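Local coordinates for OsmC family peroxiredoxin (Aquifex aeolicus, PDB 2E8E), which probably reduces peroxides through a redox-active pair of cysteines, as other members of the OsmC peroxiredoxin family do, at residues Ser41-Leu54 and Leu98-Val112. Residues are numbered along the deposited sequence; the frame is centred on the assembly and turned at random.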
loop_
_atom_site.group_PDB
_atom_site.type_symbol
_atom_site.label_atom_id
_atom_site.label_comp_id
_atom_site.label_asym_id
_atom_site.label_seq_id
_atom_site.Cartn_x
_atom_site.Cartn_y
_atom_site.Cartn_z
ATOM N N SER A 41 2.231 3.847 -0.552
ATOM C CA SER A 41 3.177 2.776 -0.871
ATOM C C SER A 41 3.758 2.977 -2.267
ATOM O O SER A 41 4.963 2.837 -2.484
ATOM C CB SER A 41 2.481 1.410 -0.793
ATOM O OG SER A 41 1.954 1.205 0.506
ATOM N N ILE A 42 2.888 3.305 -3.213
ATOM C CA ILE A 42 3.310 3.543 -4.587
ATOM C C ILE A 42 4.254 4.743 -4.656
ATOM O O ILE A 42 5.346 4.660 -5.228
ATOM C CB ILE A 42 2.088 3.830 -5.493
ATOM C CG1 ILE A 42 1.232 2.564 -5.636
ATOM C CG2 ILE A 42 2.550 4.341 -6.851
ATOM C CD1 ILE A 42 -0.116 2.819 -6.315
ATOM N N GLY A 43 3.818 5.856 -4.069
ATOM C CA GLY A 43 4.604 7.077 -4.088
ATOM C C GLY A 43 5.965 6.964 -3.433
ATOM O O GLY A 43 6.962 7.448 -3.978
ATOM N N SER A 44 6.023 6.318 -2.270
ATOM C CA SER A 44 7.290 6.180 -1.568
ATOM C C SER A 44 8.218 5.180 -2.247
ATOM O O SER A 44 9.429 5.406 -2.318
ATOM C CB SER A 44 7.054 5.793 -0.101
ATOM O OG SER A 44 6.322 4.585 0.013
ATOM N N CYS A 45 7.664 4.079 -2.754
ATOM C CA CYS A 45 8.489 3.083 -3.436
ATOM C C CYS A 45 9.159 3.753 -4.634
ATOM O O CYS A 45 10.369 3.629 -4.830
ATOM C CB CYS A 45 7.635 1.910 -3.925
ATOM S SG CYS A 45 8.591 0.515 -4.594
ATOM N N SER A 46 8.370 4.476 -5.422
ATOM C CA SER A 46 8.906 5.166 -6.599
ATOM C C SER A 46 9.840 6.302 -6.190
ATOM O O SER A 46 10.886 6.517 -6.815
ATOM C CB SER A 46 7.763 5.725 -7.452
ATOM O OG SER A 46 8.264 6.341 -8.635
ATOM N N GLY A 47 9.456 7.024 -5.141
ATOM C CA GLY A 47 10.263 8.134 -4.658
ATOM C C GLY A 47 11.664 7.705 -4.262
ATOM O O GLY A 47 12.631 8.441 -4.461
ATOM N N VAL A 48 11.776 6.516 -3.681
ATOM C CA VAL A 48 13.075 5.992 -3.283
ATOM C C VAL A 48 13.940 5.815 -4.535
ATOM O O VAL A 48 15.126 6.150 -4.530
ATOM C CB VAL A 48 12.920 4.638 -2.550
ATOM C CG1 VAL A 48 14.279 3.980 -2.350
ATOM C CG2 VAL A 48 12.247 4.863 -1.201
ATOM N N ASP A 49 13.335 5.305 -5.606
ATOM C CA ASP A 49 14.055 5.100 -6.867
ATOM C C ASP A 49 14.516 6.436 -7.436
ATOM O O ASP A 49 15.670 6.598 -7.840
ATOM C CB ASP A 49 13.167 4.451 -7.936
ATOM C CG ASP A 49 12.678 3.066 -7.559
ATOM O OD1 ASP A 49 13.414 2.306 -6.895
ATOM O OD2 ASP A 49 11.546 2.731 -7.967
ATOM N N VAL A 50 13.590 7.388 -7.490
ATOM C CA VAL A 50 13.892 8.701 -8.039
ATOM C C VAL A 50 15.005 9.384 -7.255
ATOM O O VAL A 50 15.911 9.977 -7.842
ATOM C CB VAL A 50 12.623 9.582 -8.067
ATOM C CG1 VAL A 50 12.972 11.003 -8.496
ATOM C CG2 VAL A 50 11.613 8.978 -9.033
ATOM N N TYR A 51 14.951 9.285 -5.931
ATOM C CA TYR A 51 15.977 9.899 -5.097
ATOM C C TYR A 51 17.354 9.340 -5.442
ATOM O O TYR A 51 18.294 10.095 -5.708
ATOM C CB TYR A 51 15.691 9.643 -3.617
ATOM C CG TYR A 51 16.719 10.253 -2.692
ATOM C CD1 TYR A 51 16.583 11.563 -2.232
ATOM C CD2 TYR A 51 17.841 9.525 -2.294
ATOM C CE1 TYR A 51 17.546 12.134 -1.391
ATOM C CE2 TYR A 51 18.807 10.084 -1.459
ATOM C CZ TYR A 51 18.653 11.386 -1.010
ATOM O OH TYR A 51 19.610 11.934 -0.183
ATOM N N HIS A 52 17.466 8.017 -5.436
ATOM C CA HIS A 52 18.730 7.353 -5.737
ATOM C C HIS A 52 19.257 7.640 -7.136
ATOM O O HIS A 52 20.456 7.837 -7.319
ATOM C CB HIS A 52 18.597 5.843 -5.547
ATOM C CG HIS A 52 18.458 5.428 -4.117
ATOM N ND1 HIS A 52 19.309 5.877 -3.131
ATOM C CD2 HIS A 52 17.581 4.597 -3.508
ATOM C CE1 HIS A 52 18.961 5.340 -1.975
ATOM N NE2 HIS A 52 17.916 4.559 -2.176
ATOM N N ILE A 53 18.366 7.662 -8.121
ATOM C CA ILE A 53 18.775 7.923 -9.496
ATOM C C ILE A 53 19.233 9.369 -9.669
ATOM O O ILE A 53 20.275 9.624 -10.276
ATOM C CB ILE A 53 17.634 7.601 -10.481
ATOM C CG1 ILE A 53 17.368 6.091 -10.470
ATOM C CG2 ILE A 53 18.000 8.073 -11.886
ATOM C CD1 ILE A 53 16.120 5.666 -11.226
ATOM N N LEU A 54 18.467 10.313 -9.129
ATOM C CA LEU A 54 18.837 11.722 -9.224
ATOM C C LEU A 54 20.203 11.938 -8.579
ATOM O O LEU A 54 21.025 12.710 -9.079
ATOM C CB LEU A 54 17.797 12.604 -8.530
ATOM C CG LEU A 54 16.452 12.765 -9.242
ATOM C CD1 LEU A 54 15.569 13.724 -8.460
ATOM C CD2 LEU A 54 16.678 13.290 -10.650
ATOM N N LEU A 98 15.424 14.262 -14.241
ATOM C CA LEU A 98 14.195 13.882 -13.548
ATOM C C LEU A 98 13.389 12.938 -14.430
ATOM O O LEU A 98 12.849 11.943 -13.951
ATOM C CB LEU A 98 13.353 15.113 -13.198
ATOM C CG LEU A 98 12.024 14.781 -12.500
ATOM C CD1 LEU A 98 12.298 14.015 -11.209
ATOM C CD2 LEU A 98 11.250 16.057 -12.206
ATOM N N GLU A 99 13.310 13.244 -15.723
ATOM C CA GLU A 99 12.571 12.385 -16.640
ATOM C C GLU A 99 13.146 10.968 -16.647
ATOM O O GLU A 99 12.398 9.988 -16.602
ATOM C CB GLU A 99 12.593 12.963 -18.059
ATOM C CG GLU A 99 12.079 11.993 -19.123
ATOM C CD GLU A 99 11.889 12.644 -20.481
ATOM O OE1 GLU A 99 12.648 13.581 -20.808
ATOM O OE2 GLU A 99 10.990 12.207 -21.229
ATOM N N GLN A 100 14.471 10.856 -16.697
ATOM C CA GLN A 100 15.115 9.543 -16.700
ATOM C C GLN A 100 14.846 8.787 -15.400
ATOM O O GLN A 100 14.620 7.577 -15.413
ATOM C CB GLN A 100 16.626 9.680 -16.883
ATOM C CG GLN A 100 17.062 10.127 -18.264
ATOM C CD GLN A 100 18.571 10.175 -18.395
ATOM O OE1 GLN A 100 19.251 9.163 -18.221
ATOM N NE2 GLN A 100 19.105 11.353 -18.698
ATOM N N ALA A 101 14.879 9.505 -14.283
ATOM C CA ALA A 101 14.639 8.892 -12.980
ATOM C C ALA A 101 13.201 8.393 -12.884
ATOM O O ALA A 101 12.949 7.296 -12.388
ATOM C CB ALA A 101 14.919 9.899 -11.870
ATOM N N VAL A 102 12.259 9.202 -13.363
ATOM C CA VAL A 102 10.851 8.828 -13.324
ATOM C C VAL A 102 10.549 7.642 -14.237
ATOM O O VAL A 102 9.800 6.735 -13.862
ATOM C CB VAL A 102 9.954 10.024 -13.712
ATOM C CG1 VAL A 102 8.513 9.571 -13.878
ATOM C CG2 VAL A 102 10.039 11.099 -12.632
ATOM N N LYS A 103 11.135 7.633 -15.432
ATOM C CA LYS A 103 10.898 6.526 -16.350
ATOM C C LYS A 103 11.523 5.222 -15.866
ATOM O O LYS A 103 10.895 4.164 -15.940
ATOM C CB LYS A 103 11.407 6.872 -17.752
ATOM C CG LYS A 103 10.591 7.969 -18.412
ATOM C CD LYS A 103 11.002 8.182 -19.855
ATOM C CE LYS A 103 10.169 9.278 -20.493
ATOM N NZ LYS A 103 8.711 9.013 -20.345
ATOM N N LEU A 104 12.751 5.290 -15.361
ATOM C CA LEU A 104 13.408 4.090 -14.861
ATOM C C LEU A 104 12.628 3.516 -13.684
ATOM O O LEU A 104 12.494 2.302 -13.552
ATOM C CB LEU A 104 14.838 4.396 -14.423
ATOM C CG LEU A 104 15.848 4.513 -15.566
ATOM C CD1 LEU A 104 17.198 4.949 -15.011
ATOM C CD2 LEU A 104 15.963 3.168 -16.278
ATOM N N SER A 105 12.114 4.393 -12.830
ATOM C CA SER A 105 11.349 3.943 -11.679
ATOM C C SER A 105 10.036 3.289 -12.099
ATOM O O SER A 105 9.777 2.129 -11.773
ATOM C CB SER A 105 11.056 5.117 -10.741
ATOM O OG SER A 105 10.252 4.695 -9.649
ATOM N N THR A 106 9.218 4.029 -12.837
ATOM C CA THR A 106 7.918 3.527 -13.267
ATOM C C THR A 106 7.957 2.365 -14.253
ATOM O O THR A 106 7.017 1.572 -14.315
ATOM C CB THR A 106 7.063 4.660 -13.885
ATOM O OG1 THR A 106 7.742 5.219 -15.016
ATOM C CG2 THR A 106 6.807 5.750 -12.858
ATOM N N GLU A 107 9.039 2.244 -15.013
ATOM C CA GLU A 107 9.125 1.170 -15.994
ATOM C C GLU A 107 10.005 -0.016 -15.614
ATOM O O GLU A 107 9.928 -1.066 -16.255
ATOM C CB GLU A 107 9.579 1.741 -17.344
ATOM C CG GLU A 107 8.546 2.657 -17.986
ATOM C CD GLU A 107 9.049 3.329 -19.252
ATOM O OE1 GLU A 107 9.509 2.618 -20.166
ATOM O OE2 GLU A 107 8.976 4.572 -19.331
ATOM N N LYS A 108 10.825 0.121 -14.577
ATOM C CA LYS A 108 11.701 -0.986 -14.206
ATOM C C LYS A 108 11.917 -1.284 -12.725
ATOM O O LYS A 108 11.883 -2.442 -12.315
ATOM C CB LYS A 108 13.072 -0.800 -14.866
ATOM C CG LYS A 108 14.106 -1.832 -14.447
ATOM C CD LYS A 108 15.401 -1.696 -15.237
ATOM C CE LYS A 108 16.387 -2.794 -14.864
ATOM N NZ LYS A 108 17.638 -2.727 -15.676
ATOM N N TYR A 109 12.137 -0.250 -11.923
ATOM C CA TYR A 109 12.428 -0.455 -10.510
ATOM C C TYR A 109 11.298 -0.482 -9.485
ATOM O O TYR A 109 11.374 -1.227 -8.512
ATOM C CB TYR A 109 13.457 0.578 -10.060
ATOM C CG TYR A 109 14.799 0.414 -10.737
ATOM C CD1 TYR A 109 15.619 -0.671 -10.441
ATOM C CD2 TYR A 109 15.239 1.334 -11.687
ATOM C CE1 TYR A 109 16.848 -0.838 -11.076
ATOM C CE2 TYR A 109 16.464 1.177 -12.327
ATOM C CZ TYR A 109 17.261 0.089 -12.016
ATOM O OH TYR A 109 18.472 -0.073 -12.645
ATOM N N CYS A 110 10.260 0.319 -9.690
ATOM C CA CYS A 110 9.182 0.384 -8.706
ATOM C C CYS A 110 8.355 -0.891 -8.586
ATOM O O CYS A 110 7.500 -1.174 -9.430
ATOM C CB CYS A 110 8.265 1.562 -9.009
ATOM S SG CYS A 110 7.147 1.925 -7.633
ATOM N N SER A 111 8.597 -1.640 -7.513
ATOM C CA SER A 111 7.895 -2.897 -7.279
ATOM C C SER A 111 6.400 -2.736 -7.014
ATOM O O SER A 111 5.586 -3.462 -7.587
ATOM C CB SER A 111 8.537 -3.650 -6.106
ATOM O OG SER A 111 9.881 -3.999 -6.397
ATOM N N VAL A 112 6.040 -1.794 -6.148
ATOM C CA VAL A 112 4.632 -1.576 -5.822
ATOM C C VAL A 112 3.833 -1.179 -7.062
ATOM O O VAL A 112 2.784 -1.755 -7.351
ATOM C CB VAL A 112 4.465 -0.476 -4.737
ATOM C CG1 VAL A 112 2.982 -0.238 -4.458
ATOM C CG2 VAL A 112 5.192 -0.887 -3.453
HETATM O O HOH W 1 11.739 0.681 -5.882
#
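The redox cysteine pair of the OsmC fold lies where helix 34-56 meets the end of helix 95-109: Cys-45 SG and Cys-110 SG stand 3.6 Å apart, too far for a covalent bond, so the pair is reduced here. The Cys-110 torsion (chi1 -167°) lays its SG against Ser-46 N and the Cys-45 side chain, while Cys-45 SG points past it, near Ser-111 N. Cys-110 is the first residue to leave the helix after its wide pi-type turn and the N-cap of helix 111-116. Beside the sulfurs sits a small polar cluster. Ser-105 OG donates to the anti lone pair of Asp-49 OD2 at 2.9 Å and lies 2.8 Å from Ser-46 OG, which also bonds to the hydroxyl of Tyr-87 on strand 80-90. Asp-49 OD2 also comes within 3.6 Å of Cys-110 CB. With an alanine at Asp-49, the Ser-105 hydroxyl would probably lose its carboxylate acceptor and be held less firmly. Further along, the axes of segments 41-54 and 98-109 come within 8.6 Å, their directions 138° apart, nearer antiparallel than parallel; Val-50 sits as a knob among Leu-98, Ala-101, Val-102 and Ser-105, while Ile-53 CG2 rests on Ala-101 CB at 3.6 Å. At the other end Ile-42 CG1 meets Val-112 CG1 at 3.5 Å. Apolar packing at both ends, with the Ser-Ser-Asp cluster between, brings the sulfurs close but unbonded; a modest movement could probably close the disulfide known for this protein.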